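Hypothetical leucine rich repeat protein (Pseudoflavonifractor capillosus, PDB 4OJU) is of unknown function but, as a BspA-type leucine-rich repeat protein, probably binds other proteins. Local coordinates at residues V9-P13 with Y14-I18; T56-G59 with E60-E64; V71-P74 with D75-S79; I101-E105 with L106-S110; I117-P120 with A121-K125. One frame throughout, in Å; residues are numbered along the deposited sequence. Where two conformers were deposited one is given.

Interaction 1. Residues V9-P13 with Y14-I18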
loop_
_atom_site.group_PDB
_atom_site.type_symbol
_atom_site.label_atom_id
_atom_site.label_comp_id
_atom_site.label_asym_id
_atom_site.label_seq_id
_atom_site.Cartn_x
_atom_site.Cartn_y
_atom_site.Cartn_z
ATOM N N VAL A 9 22.232 -0.514 -30.257
ATOM C CA VAL A 9 23.034 -1.728 -30.258
ATOM C C VAL A 9 22.272 -2.843 -29.548
ATOM O O VAL A 9 21.695 -2.624 -28.477
ATOM C CB VAL A 9 24.438 -1.483 -29.629
ATOM C CG1 VAL A 9 25.267 -2.766 -29.595
ATOM C CG2 VAL A 9 25.213 -0.417 -30.406
ATOM N N GLN A 10 22.262 -4.027 -30.158
ATOM C CA GLN A 10 21.676 -5.223 -29.566
ATOM C C GLN A 10 22.804 -6.137 -29.060
ATOM O O GLN A 10 23.730 -6.434 -29.819
ATOM C CB GLN A 10 20.783 -5.965 -30.583
ATOM C CG GLN A 10 19.958 -7.095 -29.959
ATOM C CD GLN A 10 18.805 -6.593 -29.132
ATOM O OE1 GLN A 10 18.266 -5.503 -29.356
ATOM N NE2 GLN A 10 18.388 -7.387 -28.154
ATOM N N VAL A 11 22.746 -6.540 -27.767
ATOM C CA VAL A 11 23.717 -7.446 -27.135
ATOM C C VAL A 11 22.903 -8.538 -26.512
ATOM O O VAL A 11 22.338 -8.339 -25.437
ATOM C CB VAL A 11 24.676 -6.775 -26.102
ATOM C CG1 VAL A 11 25.729 -7.768 -25.616
ATOM C CG2 VAL A 11 25.347 -5.532 -26.677
ATOM N N GLY A 12 22.785 -9.660 -27.220
ATOM C CA GLY A 12 21.947 -10.769 -26.768
ATOM C C GLY A 12 20.526 -10.295 -26.497
ATOM O O GLY A 12 19.895 -9.728 -27.397
ATOM N N PRO A 13 20.008 -10.408 -25.246
ATOM C CA PRO A 13 18.627 -9.969 -24.993
ATOM C C PRO A 13 18.491 -8.462 -24.738
ATOM O O PRO A 13 17.378 -7.966 -24.579
ATOM C CB PRO A 13 18.251 -10.757 -23.737
ATOM C CG PRO A 13 19.532 -10.829 -22.970
ATOM C CD PRO A 13 20.608 -11.013 -24.039
ATOM N N TYR A 14 19.619 -7.740 -24.690
ATOM C CA TYR A 14 19.607 -6.315 -24.360
ATOM C C TYR A 14 19.644 -5.392 -25.557
ATOM O O TYR A 14 20.492 -5.553 -26.447
ATOM C CB TYR A 14 20.828 -5.977 -23.489
ATOM C CG TYR A 14 20.938 -6.805 -22.241
ATOM C CD1 TYR A 14 20.074 -6.603 -21.168
ATOM C CD2 TYR A 14 21.906 -7.800 -22.124
ATOM C CE1 TYR A 14 20.170 -7.368 -20.009
ATOM C CE2 TYR A 14 22.001 -8.580 -20.976
ATOM C CZ TYR A 14 21.138 -8.348 -19.916
ATOM O OH TYR A 14 21.204 -9.106 -18.782
ATOM N N THR A 15 18.770 -4.381 -25.543
ATOM C CA THR A 15 18.810 -3.298 -26.529
ATOM C C THR A 15 19.350 -2.070 -25.822
ATOM O O THR A 15 18.841 -1.724 -24.767
ATOM C CB THR A 15 17.434 -2.989 -27.157
ATOM O OG1 THR A 15 16.825 -4.188 -27.611
ATOM C CG2 THR A 15 17.535 -1.954 -28.287
ATOM N N PHE A 16 20.337 -1.397 -26.417
ATOM C CA PHE A 16 20.877 -0.170 -25.859
ATOM C C PHE A 16 20.781 0.959 -26.829
ATOM O O PHE A 16 21.018 0.763 -28.035
ATOM C CB PHE A 16 22.364 -0.321 -25.490
ATOM C CG PHE A 16 22.673 -1.365 -24.469
ATOM C CD1 PHE A 16 22.622 -1.071 -23.107
ATOM C CD2 PHE A 16 23.020 -2.651 -24.859
ATOM C CE1 PHE A 16 22.893 -2.058 -22.155
ATOM C CE2 PHE A 16 23.314 -3.620 -23.915
ATOM C CZ PHE A 16 23.243 -3.324 -22.565
ATOM N N GLU A 17 20.514 2.163 -26.298
ATOM C CA GLU A 17 20.595 3.369 -27.102
ATOM C C GLU A 17 21.811 4.119 -26.611
ATOM O O GLU A 17 21.953 4.333 -25.396
ATOM C CB GLU A 17 19.329 4.215 -27.014
ATOM C CG GLU A 17 18.218 3.653 -27.875
ATOM C CD GLU A 17 16.904 4.394 -27.796
ATOM O OE1 GLU A 17 16.725 5.198 -26.853
ATOM O OE2 GLU A 17 16.037 4.148 -28.661
ATOM N N ILE A 18 22.730 4.418 -27.519
ATOM C CA ILE A 18 23.939 5.180 -27.216
ATOM C C ILE A 18 23.631 6.612 -27.608
ATOM O O ILE A 18 23.283 6.854 -28.764
ATOM C CB ILE A 18 25.188 4.597 -27.949
ATOM C CG1 ILE A 18 25.493 3.169 -27.439
ATOM C CG2 ILE A 18 26.405 5.515 -27.803
ATOM C CD1 ILE A 18 26.380 2.364 -28.405
HETATM O O HOH W 1 16.087 -6.464 -26.399
#
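Pro13 lies against one face of the Tyr14 ring, the two side chains running side by side in the same direction. Pro13 CG sits 4.0 Å from the Tyr14 ring centroid and 18° off its normal, a CH-pi contact offset toward the rim. The ring gets there because Tyr14 CG stands anti to its own carbonyl carbon, beside the backbone N (chi1 -56°). Val11 O lies at the edge of the same ring. On the same side of the hairpin, Val11 CG2 meets Phe16 CE2 obliquely at 3.9 Å. Val9 CG2 touches Ile18 CD1 at 3.6 Å. This is a beta hairpin, strand 5-11 turning into strand 14-19 through a type II' turn from Val11 to Tyr14, with Gly12 taking its positive phi. Val9 with Phe16 and Val11 with Tyr14 are antiparallel hydrogen-bonded pairs; Gln10 with Thr15 is a non-hydrogen-bonded pair. On the other face, Thr15 OG1 donates to Gln10 OE1 at 2.6 Å, the hydroxyl tilted 17° from the plane of the Gln10 side-chain carbonyl. Gln10 bends at chi2. Gln10 NE2 donates to Gly12 O at 2.9 Å, and that oxygen lies close to the plane of the Gln10 amide. Both ends of the amide are held, which fixes its flip. A water accepts from Gln10 NE2 and donates to Pro13 O and Thr15 OG1. With an alanine at Tyr14, Pro13 CG would probably lose its aromatic face and a gap would open beside the Tyr29 ring, which also meets this one. Val45 of strand 44-46 packs on Val9, Val11, Phe16 and Ile18.

Interaction 2. Residues T56-G59 with E60-E64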
loop_
_atom_site.group_PDB
_atom_site.type_symbol
_atom_site.label_atom_id
_atom_site.label_comp_id
_atom_site.label_asym_id
_atom_site.label_seq_id
_atom_site.Cartn_x
_atom_site.Cartn_y
_atom_site.Cartn_z
ATOM N N THR A 56 24.610 3.805 -18.278
ATOM C CA THR A 56 24.356 4.663 -17.116
ATOM C C THR A 56 22.890 4.706 -16.685
ATOM O O THR A 56 22.584 5.217 -15.598
ATOM C CB THR A 56 24.857 6.084 -17.423
ATOM O OG1 THR A 56 24.088 6.611 -18.496
ATOM C CG2 THR A 56 26.369 6.127 -17.768
ATOM N N VAL A 57 21.988 4.224 -17.526
ATOM C CA VAL A 57 20.546 4.277 -17.219
ATOM C C VAL A 57 19.866 2.973 -17.608
ATOM O O VAL A 57 20.133 2.427 -18.687
ATOM C CB VAL A 57 19.841 5.486 -17.957
ATOM C CG1 VAL A 57 18.323 5.531 -17.700
ATOM C CG2 VAL A 57 20.464 6.823 -17.595
ATOM N N ILE A 58 18.939 2.501 -16.749
ATOM C CA ILE A 58 18.013 1.430 -17.080
ATOM C C ILE A 58 16.757 2.174 -17.500
ATOM O O ILE A 58 16.156 2.871 -16.678
ATOM C CB ILE A 58 17.765 0.391 -15.950
ATOM C CG1 ILE A 58 19.087 -0.194 -15.364
ATOM C CG2 ILE A 58 16.817 -0.718 -16.452
ATOM C CD1 ILE A 58 20.125 -0.773 -16.418
ATOM N N GLY A 59 16.422 2.105 -18.775
ATOM C CA GLY A 59 15.305 2.862 -19.326
ATOM C C GLY A 59 13.938 2.501 -18.777
ATOM O O GLY A 59 13.729 1.417 -18.202
ATOM N N GLU A 60 13.001 3.422 -18.967
ATOM C CA GLU A 60 11.604 3.277 -18.575
ATOM C C GLU A 60 11.037 1.959 -19.146
ATOM O O GLU A 60 11.228 1.672 -20.337
ATOM C CB GLU A 60 10.816 4.494 -19.099
ATOM C CG GLU A 60 9.310 4.423 -18.830
ATOM C CD GLU A 60 8.528 5.669 -19.207
ATOM O OE1 GLU A 60 9.075 6.520 -19.940
ATOM O OE2 GLU A 60 7.358 5.785 -18.780
ATOM N N LYS A 61 10.410 1.131 -18.279
ATOM C CA LYS A 61 9.792 -0.147 -18.662
ATOM C C LYS A 61 10.737 -1.128 -19.379
ATOM O O LYS A 61 10.228 -2.052 -20.009
ATOM C CB LYS A 61 8.565 0.107 -19.588
ATOM C CG LYS A 61 7.413 0.859 -18.939
ATOM C CD LYS A 61 6.359 1.245 -19.978
ATOM C CE LYS A 61 5.089 1.720 -19.308
ATOM N NZ LYS A 61 3.994 2.017 -20.270
ATOM N N ALA A 62 12.076 -0.998 -19.243
ATOM C CA ALA A 62 13.007 -1.873 -19.975
ATOM C C ALA A 62 12.752 -3.372 -19.726
ATOM O O ALA A 62 12.824 -4.164 -20.662
ATOM C CB ALA A 62 14.458 -1.529 -19.625
ATOM N N PHE A 63 12.447 -3.750 -18.465
ATOM C CA PHE A 63 12.208 -5.144 -18.071
ATOM C C PHE A 63 10.769 -5.400 -17.677
ATOM O O PHE A 63 10.498 -6.410 -17.037
ATOM C CB PHE A 63 13.089 -5.512 -16.866
ATOM C CG PHE A 63 14.557 -5.648 -17.160
ATOM C CD1 PHE A 63 15.378 -4.524 -17.230
ATOM C CD2 PHE A 63 15.133 -6.899 -17.320
ATOM C CE1 PHE A 63 16.742 -4.655 -17.458
ATOM C CE2 PHE A 63 16.498 -7.029 -17.540
ATOM C CZ PHE A 63 17.290 -5.911 -17.632
ATOM N N GLU A 64 9.852 -4.515 -18.053
ATOM C CA GLU A 64 8.443 -4.621 -17.677
ATOM C C GLU A 64 7.850 -5.966 -18.037
ATOM O O GLU A 64 7.973 -6.390 -19.186
ATOM C CB GLU A 64 7.631 -3.515 -18.382
ATOM C CG GLU A 64 6.186 -3.413 -17.941
ATOM C CD GLU A 64 5.247 -2.656 -18.863
ATOM O OE1 GLU A 64 5.622 -2.418 -20.037
ATOM O OE2 GLU A 64 4.085 -2.434 -18.450
#
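Gly59 O accepts the backbone N of Ala62 at 3.1 Å, with an angle of 152° at the hydrogen. The donor stands 48° out of the carbonyl plane, so the bond does not lie on a lone pair. It closes a type II beta turn from Gly59 to Ala62, in which Lys61 takes the positive phi. A type I turn follows from Lys61 to Glu64, closed by Glu64 N on Lys61 O at 3.2 Å. The chain thus leaves strand 52-58 through two overlapping turns, within the BspA-type leucine-rich repeat region. The first turn brings Ala62 back toward Ile58 and Gly59. Ala62 CB points toward the preceding segment, 3.4 Å from Gly59 O and 4.0 Å from Ile58 CG2. Ile58 CG2 also reaches Phe63 CE1 at 4.1 Å. It comes to the edge of the ring, near its plane, and the two side chains cross obliquely. Ile58 CG2 is the branch anti to the backbone N, which places it beside the carbonyl carbon and facing the turn. One methyl therefore serves two inward residues, a small one and a flat one. The charged side chains lead elsewhere: Glu60 forms a salt bridge with Arg82, Lys61 one with Glu64 of the second subunit, and Glu64 one with Lys61 of the second subunit. The Phe63 ring stacks with Phe85 and with Tyr29. Strand 24-29 runs parallel to strand 52-58, and its Leu26 packs on Ile58, Ala62 and Phe63 as the chain heads for strand 70-72.

Interaction 3. Residues V71-P74 with D75-S79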
loop_
_atom_site.group_PDB
_atom_site.type_symbol
_atom_site.label_atom_id
_atom_site.label_comp_id
_atom_site.label_asym_id
_atom_site.label_seq_id
_atom_site.Cartn_x
_atom_site.Cartn_y
_atom_site.Cartn_z
ATOM N N VAL A 71 18.573 -9.932 -10.946
ATOM C CA VAL A 71 19.212 -8.914 -11.755
ATOM C C VAL A 71 20.393 -8.297 -11.017
ATOM O O VAL A 71 20.302 -8.014 -9.823
ATOM C CB VAL A 71 18.211 -7.811 -12.249
ATOM C CG1 VAL A 71 17.564 -7.045 -11.093
ATOM C CG2 VAL A 71 18.877 -6.837 -13.245
ATOM N N THR A 72 21.494 -8.067 -11.758
ATOM C CA THR A 72 22.624 -7.276 -11.295
ATOM C C THR A 72 22.599 -6.001 -12.114
ATOM O O THR A 72 22.677 -6.059 -13.338
ATOM C CB THR A 72 23.953 -8.004 -11.397
ATOM O OG1 THR A 72 23.925 -9.101 -10.499
ATOM C CG2 THR A 72 25.126 -7.107 -11.023
ATOM N N VAL A 73 22.431 -4.867 -11.445
ATOM C CA VAL A 73 22.484 -3.539 -12.039
ATOM C C VAL A 73 23.944 -3.093 -11.828
ATOM O O VAL A 73 24.365 -2.983 -10.679
ATOM C CB VAL A 73 21.435 -2.597 -11.408
ATOM C CG1 VAL A 73 21.520 -1.206 -12.025
ATOM C CG2 VAL A 73 20.027 -3.172 -11.554
ATOM N N PRO A 74 24.763 -2.980 -12.892
ATOM C CA PRO A 74 26.206 -2.736 -12.693
ATOM C C PRO A 74 26.512 -1.342 -12.171
ATOM O O PRO A 74 25.668 -0.452 -12.294
ATOM C CB PRO A 74 26.789 -2.964 -14.084
ATOM C CG PRO A 74 25.677 -2.566 -14.996
ATOM C CD PRO A 74 24.440 -3.111 -14.323
ATOM N N ASP A 75 27.754 -1.169 -11.611
ATOM C CA ASP A 75 28.248 0.065 -10.986
ATOM C C ASP A 75 28.309 1.257 -11.960
ATOM O O ASP A 75 28.585 2.388 -11.543
ATOM C CB ASP A 75 29.627 -0.167 -10.326
ATOM C CG ASP A 75 30.754 -0.637 -11.241
ATOM O OD1 ASP A 75 30.669 -0.398 -12.469
ATOM O OD2 ASP A 75 31.737 -1.223 -10.723
ATOM N N SER A 76 28.047 1.024 -13.246
ATOM C CA SER A 76 28.035 2.106 -14.236
ATOM C C SER A 76 26.671 2.877 -14.186
ATOM O O SER A 76 26.584 4.017 -14.629
ATOM C CB SER A 76 28.257 1.527 -15.626
ATOM O OG SER A 76 27.229 0.586 -15.898
ATOM N N VAL A 77 25.622 2.250 -13.645
ATOM C CA VAL A 77 24.256 2.817 -13.643
ATOM C C VAL A 77 24.080 3.905 -12.578
ATOM O O VAL A 77 24.356 3.688 -11.389
ATOM C CB VAL A 77 23.202 1.684 -13.497
ATOM C CG1 VAL A 77 21.781 2.234 -13.338
ATOM C CG2 VAL A 77 23.266 0.722 -14.690
ATOM N N ILE A 78 23.575 5.065 -13.025
ATOM C CA ILE A 78 23.302 6.244 -12.191
ATOM C C ILE A 78 21.805 6.314 -11.858
ATOM O O ILE A 78 21.434 6.771 -10.781
ATOM C CB ILE A 78 23.779 7.531 -12.933
ATOM C CG1 ILE A 78 25.279 7.477 -13.297
ATOM C CG2 ILE A 78 23.426 8.834 -12.178
ATOM C CD1 ILE A 78 26.235 7.130 -12.187
ATOM N N SER A 79 20.949 5.874 -12.790
ATOM C CA SER A 79 19.509 5.958 -12.559
ATOM C C SER A 79 18.758 4.767 -13.132
ATOM O O SER A 79 19.119 4.209 -14.168
ATOM C CB SER A 79 18.959 7.272 -13.129
ATOM O OG SER A 79 18.676 7.230 -14.514
#
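Val73 CG1 meets Val77 across the turn, 3.7 Å from Val77 CB. The two side chains cross at about a right angle. Each valine has CG1 anti to its backbone N (chi1 179° and 174°), and Val73 CG1 and Val77 CG1 are also 3.7 Å apart. Beside them, Pro74 CD packs on Val77 CG2 at 4.0 Å, crossing at a slant. Val77 thus receives a methyl from one residue and a ring carbon, Pro74 CD, from the next. The backbone holds this in place. Val77 N donates to Pro74 O at 3.0 Å, nearly straight at 169°, although the donor sits above the carbonyl plane. Ser76 OG lies 3.6 Å from Pro74 CG. Its hydroxyl is within hydrogen-bonding reach of Val55 O and Ala43 O, which must share its one proton, and this ties the turn to strand 52-58 and the loop at Ala43. Ser97 OG bonds Val73 O. Further out, Val77 packs on Ile58 of strand 52-58, and Pro74 on Ile41 and Ala43. The Val77 N to Pro74 O bond closes a type I beta turn from Pro74 to Val77, linking strand 70-72 to strand 79-80 within the BspA-type leucine-rich repeat region.

Interaction 4. Residues I101-E105 with L106-S110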
loop_
_atom_site.group_PDB
_atom_site.type_symbol
_atom_site.label_atom_id
_atom_site.label_comp_id
_atom_site.label_asym_id
_atom_site.label_seq_id
_atom_site.Cartn_x
_atom_site.Cartn_y
_atom_site.Cartn_z
ATOM N N ILE A 101 22.242 6.652 -8.110
ATOM C CA ILE A 101 21.820 7.876 -7.420
ATOM C C ILE A 101 20.297 7.948 -7.301
ATOM O O ILE A 101 19.789 8.384 -6.266
ATOM C CB ILE A 101 22.367 9.139 -8.160
ATOM C CG1 ILE A 101 23.909 9.095 -8.385
ATOM C CG2 ILE A 101 21.942 10.452 -7.461
ATOM C CD1 ILE A 101 24.815 9.092 -7.096
ATOM N N TYR A 102 19.585 7.590 -8.383
ATOM C CA TYR A 102 18.140 7.728 -8.467
ATOM C C TYR A 102 17.409 6.449 -8.790
ATOM O O TYR A 102 17.800 5.718 -9.686
ATOM C CB TYR A 102 17.784 8.732 -9.578
ATOM C CG TYR A 102 18.401 10.087 -9.397
ATOM C CD1 TYR A 102 17.975 10.937 -8.381
ATOM C CD2 TYR A 102 19.420 10.530 -10.239
ATOM C CE1 TYR A 102 18.555 12.189 -8.197
ATOM C CE2 TYR A 102 19.977 11.800 -10.093
ATOM C CZ TYR A 102 19.559 12.616 -9.055
ATOM O OH TYR A 102 20.142 13.851 -8.876
ATOM N N ILE A 103 16.299 6.221 -8.102
ATOM C CA ILE A 103 15.374 5.129 -8.379
ATOM C C ILE A 103 14.057 5.812 -8.676
ATOM O O ILE A 103 13.462 6.422 -7.772
ATOM C CB ILE A 103 15.274 4.046 -7.282
ATOM C CG1 ILE A 103 16.695 3.534 -6.881
ATOM C CG2 ILE A 103 14.376 2.889 -7.819
ATOM C CD1 ILE A 103 16.736 2.450 -5.707
ATOM N N ASN A 104 13.657 5.802 -9.955
ATOM C CA ASN A 104 12.462 6.511 -10.404
ATOM C C ASN A 104 11.201 5.802 -10.023
ATOM O O ASN A 104 11.211 4.663 -9.570
ATOM C CB ASN A 104 12.488 6.772 -11.903
ATOM C CG ASN A 104 13.358 7.953 -12.226
ATOM O OD1 ASN A 104 12.932 9.098 -12.166
ATOM N ND2 ASN A 104 14.612 7.714 -12.464
ATOM N N GLU A 105 10.091 6.504 -10.211
ATOM C CA GLU A 105 8.785 6.066 -9.785
ATOM C C GLU A 105 8.448 4.651 -10.268
ATOM O O GLU A 105 8.643 4.305 -11.440
ATOM C CB GLU A 105 7.729 7.095 -10.210
ATOM C CG GLU A 105 6.719 6.691 -11.264
ATOM C CD GLU A 105 5.760 7.796 -11.671
ATOM O OE1 GLU A 105 5.602 8.778 -10.911
ATOM O OE2 GLU A 105 5.170 7.681 -12.764
ATOM N N LEU A 106 7.961 3.828 -9.334
ATOM C CA LEU A 106 7.448 2.498 -9.603
ATOM C C LEU A 106 8.469 1.564 -10.293
ATOM O O LEU A 106 8.066 0.599 -10.953
ATOM C CB LEU A 106 6.176 2.633 -10.471
ATOM C CG LEU A 106 5.047 3.515 -9.940
ATOM C CD1 LEU A 106 3.971 3.725 -11.018
ATOM C CD2 LEU A 106 4.439 2.885 -8.726
ATOM N N ALA A 107 9.771 1.817 -10.137
ATOM C CA ALA A 107 10.832 1.022 -10.790
ATOM C C ALA A 107 10.757 -0.468 -10.411
ATOM O O ALA A 107 11.055 -1.318 -11.239
ATOM C CB ALA A 107 12.202 1.581 -10.432
ATOM N N PHE A 108 10.309 -0.786 -9.183
ATOM C CA PHE A 108 10.163 -2.184 -8.755
ATOM C C PHE A 108 8.717 -2.404 -8.318
ATOM O O PHE A 108 8.454 -3.071 -7.314
ATOM C CB PHE A 108 11.165 -2.516 -7.613
ATOM C CG PHE A 108 12.602 -2.454 -8.070
ATOM C CD1 PHE A 108 13.189 -3.535 -8.718
ATOM C CD2 PHE A 108 13.353 -1.295 -7.897
ATOM C CE1 PHE A 108 14.514 -3.469 -9.157
ATOM C CE2 PHE A 108 14.676 -1.224 -8.354
ATOM C CZ PHE A 108 15.235 -2.303 -9.004
ATOM N N ALA A 109 7.774 -1.821 -9.059
ATOM C CA ALA A 109 6.357 -1.897 -8.703
ATOM C C ALA A 109 5.721 -3.232 -9.043
ATOM O O ALA A 109 6.053 -3.845 -10.059
ATOM C CB ALA A 109 5.581 -0.784 -9.392
ATOM N N SER A 110 4.774 -3.671 -8.197
ATOM C CA SER A 110 4.019 -4.921 -8.388
ATOM C C SER A 110 4.935 -6.141 -8.730
ATOM O O SER A 110 4.667 -6.885 -9.686
ATOM C CB SER A 110 2.963 -4.711 -9.479
ATOM O OG SER A 110 2.101 -5.822 -9.663
#
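The Phe108 ring receives Ile103 CG2 at its edge, near the ring plane, with Phe108 CE2 4.2 Å from Ile103 CG2. The two side chains cross at about a right angle. Elsewhere around it, the ring meets that of Phe85, their planes about 5° apart, and it touches Ile117. Ile103 CG2 has a closer partner in Ala107 CB, at 3.6 Å. The CG2 branch of Ile103 stands opposite the backbone N, which brings it to that methyl. Ala107 CB also lies 3.4 Å from Asn104 O. The turn is closed by Ala107 N donating to Asn104 O at 3.2 Å. The bond is bent, 142° at the hydrogen, and the donor is tilted 31° from the carbonyl plane. Glu105 and Leu106 lie side by side, pointing the same way, with Glu105 CG 3.8 Å from Leu106 CG. The positive phi of Leu106 brings its CB near the Glu105 carbonyl. Leu106 also packs on Leu83 and on Tyr87 of the second subunit. The polar ends reach outside: Glu105 OE2 forms a salt bridge with Arg82, and Asn104 ND2 bonds Ile80 O. The backbone from Asn104 to Ala107 forms a type II beta turn, leaving strand 102-103 inside the leucine-rich repeat region. It carries Glu105, a residue seen to bind magnesium in this protein, although this chain holds no bound ion there.

Interaction 5. Residues I117-P120 with A121-K125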
loop_
_atom_site.group_PDB
_atom_site.type_symbol
_atom_site.label_atom_id
_atom_site.label_comp_id
_atom_site.label_asym_id
_atom_site.label_seq_id
_atom_site.Cartn_x
_atom_site.Cartn_y
_atom_site.Cartn_z
ATOM N N ILE A 117 15.221 -5.607 -0.410
ATOM C CA ILE A 117 16.118 -4.904 -1.311
ATOM C C ILE A 117 17.159 -4.175 -0.452
ATOM O O ILE A 117 16.866 -3.735 0.678
ATOM C CB ILE A 117 15.352 -3.978 -2.306
ATOM C CG1 ILE A 117 16.245 -3.624 -3.528
ATOM C CG2 ILE A 117 14.754 -2.724 -1.607
ATOM C CD1 ILE A 117 15.546 -3.118 -4.780
ATOM N N THR A 118 18.380 -4.101 -0.972
ATOM C CA THR A 118 19.469 -3.378 -0.326
ATOM C C THR A 118 19.754 -2.145 -1.146
ATOM O O THR A 118 20.063 -2.251 -2.323
ATOM C CB THR A 118 20.693 -4.263 -0.131
ATOM O OG1 THR A 118 20.298 -5.324 0.736
ATOM C CG2 THR A 118 21.863 -3.511 0.504
ATOM N N ILE A 119 19.674 -0.982 -0.521
ATOM C CA ILE A 119 19.899 0.295 -1.182
ATOM C C ILE A 119 21.341 0.724 -0.975
ATOM O O ILE A 119 21.783 0.886 0.162
ATOM C CB ILE A 119 18.893 1.362 -0.647
ATOM C CG1 ILE A 119 17.418 0.926 -0.776
ATOM C CG2 ILE A 119 19.113 2.740 -1.260
ATOM C CD1 ILE A 119 16.860 0.581 -2.203
ATOM N N PRO A 120 22.075 0.976 -2.072
ATOM C CA PRO A 120 23.458 1.453 -1.944
ATOM C C PRO A 120 23.552 2.805 -1.243
ATOM O O PRO A 120 22.609 3.610 -1.309
ATOM C CB PRO A 120 23.902 1.589 -3.401
ATOM C CG PRO A 120 23.027 0.656 -4.142
ATOM C CD PRO A 120 21.705 0.799 -3.490
ATOM N N ALA A 121 24.711 3.070 -0.612
ATOM C CA ALA A 121 24.970 4.332 0.099
ATOM C C ALA A 121 24.904 5.560 -0.856
ATOM O O ALA A 121 24.585 6.666 -0.416
ATOM C CB ALA A 121 26.335 4.277 0.790
ATOM N N SER A 122 25.158 5.352 -2.152
ATOM C CA SER A 122 25.164 6.426 -3.152
ATOM C C SER A 122 23.735 6.938 -3.507
ATOM O O SER A 122 23.589 8.029 -4.045
ATOM C CB SER A 122 25.883 5.948 -4.412
ATOM O OG SER A 122 25.224 4.800 -4.931
ATOM N N VAL A 123 22.698 6.159 -3.237
ATOM C CA VAL A 123 21.320 6.545 -3.607
ATOM C C VAL A 123 20.940 7.794 -2.833
ATOM O O VAL A 123 21.134 7.843 -1.620
ATOM C CB VAL A 123 20.287 5.398 -3.430
ATOM C CG1 VAL A 123 18.844 5.878 -3.667
ATOM C CG2 VAL A 123 20.612 4.239 -4.372
ATOM N N GLU A 124 20.452 8.815 -3.549
ATOM C CA GLU A 124 20.076 10.091 -2.940
ATOM C C GLU A 124 18.579 10.284 -2.883
ATOM O O GLU A 124 18.088 11.008 -2.014
ATOM C CB GLU A 124 20.688 11.237 -3.768
ATOM C CG GLU A 124 22.195 11.295 -3.618
ATOM C CD GLU A 124 22.885 12.335 -4.467
ATOM O OE1 GLU A 124 22.219 13.312 -4.881
ATOM O OE2 GLU A 124 24.093 12.160 -4.743
ATOM N N LYS A 125 17.856 9.682 -3.827
ATOM C CA LYS A 125 16.429 9.911 -3.971
ATOM C C LYS A 125 15.728 8.697 -4.568
ATOM O O LYS A 125 16.187 8.119 -5.555
ATOM C CB LYS A 125 16.258 11.135 -4.917
ATOM C CG LYS A 125 14.864 11.671 -5.128
ATOM C CD LYS A 125 14.917 12.843 -6.116
ATOM C CE LYS A 125 13.576 13.170 -6.717
ATOM N NZ LYS A 125 13.705 14.131 -7.843
HETATM O O HOH W 2 21.411 5.620 0.493
#
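A type I beta turn from Pro120 to Val123 carries the chain out of strand 116-119 toward strand 125-127. The side chains of Ile119, Pro120 and Val123 meet at it. Ile119 CG2 reaches Val123 CB at 3.6 Å, and the two side chains cross at about a right angle. Val123 CG2 then lies 3.7 Å from Pro120 CD, where the ring and the valine cross at a slant. Val123 CG2 is held anti to the carbonyl carbon, beside the backbone N, while CG1 is anti to that N (chi1 173°), and this turns CG2 to the proline. Both strands joined here belong to the BspA-type leucine-rich repeat region, but they lie in different sheets. Strand 116-119 pairs with 138-141, and 125-127 with 102-103. The turn bond runs from Val123 N to Pro120 O at 3.2 Å, with an angle of 160° at the hydrogen. The donor stands 56° above the carbonyl plane. A water lies 3.0 Å from Pro120 O and 3.1 Å from Val123 O and can donate to both, though other acceptors compete for its protons. Ser122 OG approaches Pro120 CB at 3.8 Å. Its hydrogen bonds are made with Leu100 O and Asn99 N. The carboxylate of Glu98 takes the backbone N of Ala121 and of Ser122, gripping the start of the turn. Ile119 also packs on Ile103, and both Ile119 and Val123 touch Met141 of the third subunit.

The five contacts follow one another along the chain without overlapping. Interaction 1 is the early hairpin; interactions 2 to 5 are turns within the leucine-rich repeat region. Interaction 1 touches interaction 2 where Tyr14 CE1 meets Phe63 CZ at 4.0 Å. Interactions 2 and 3, 3 and 4, and 4 and 5 also touch, with centres about 11 to 13 Å apart, mainly through probable backbone hydrogen bonds between adjacent coils. Interactions 1, 2 and 4 reach one mixed sheet. The centres of interactions 1 and 5 are about 26 Å apart, on opposite sides of the chain's centre. Interactions 2 and 4 meet the second subunit, and interaction 5 the third, so turns of the repeat region also lie at the subunit interfaces.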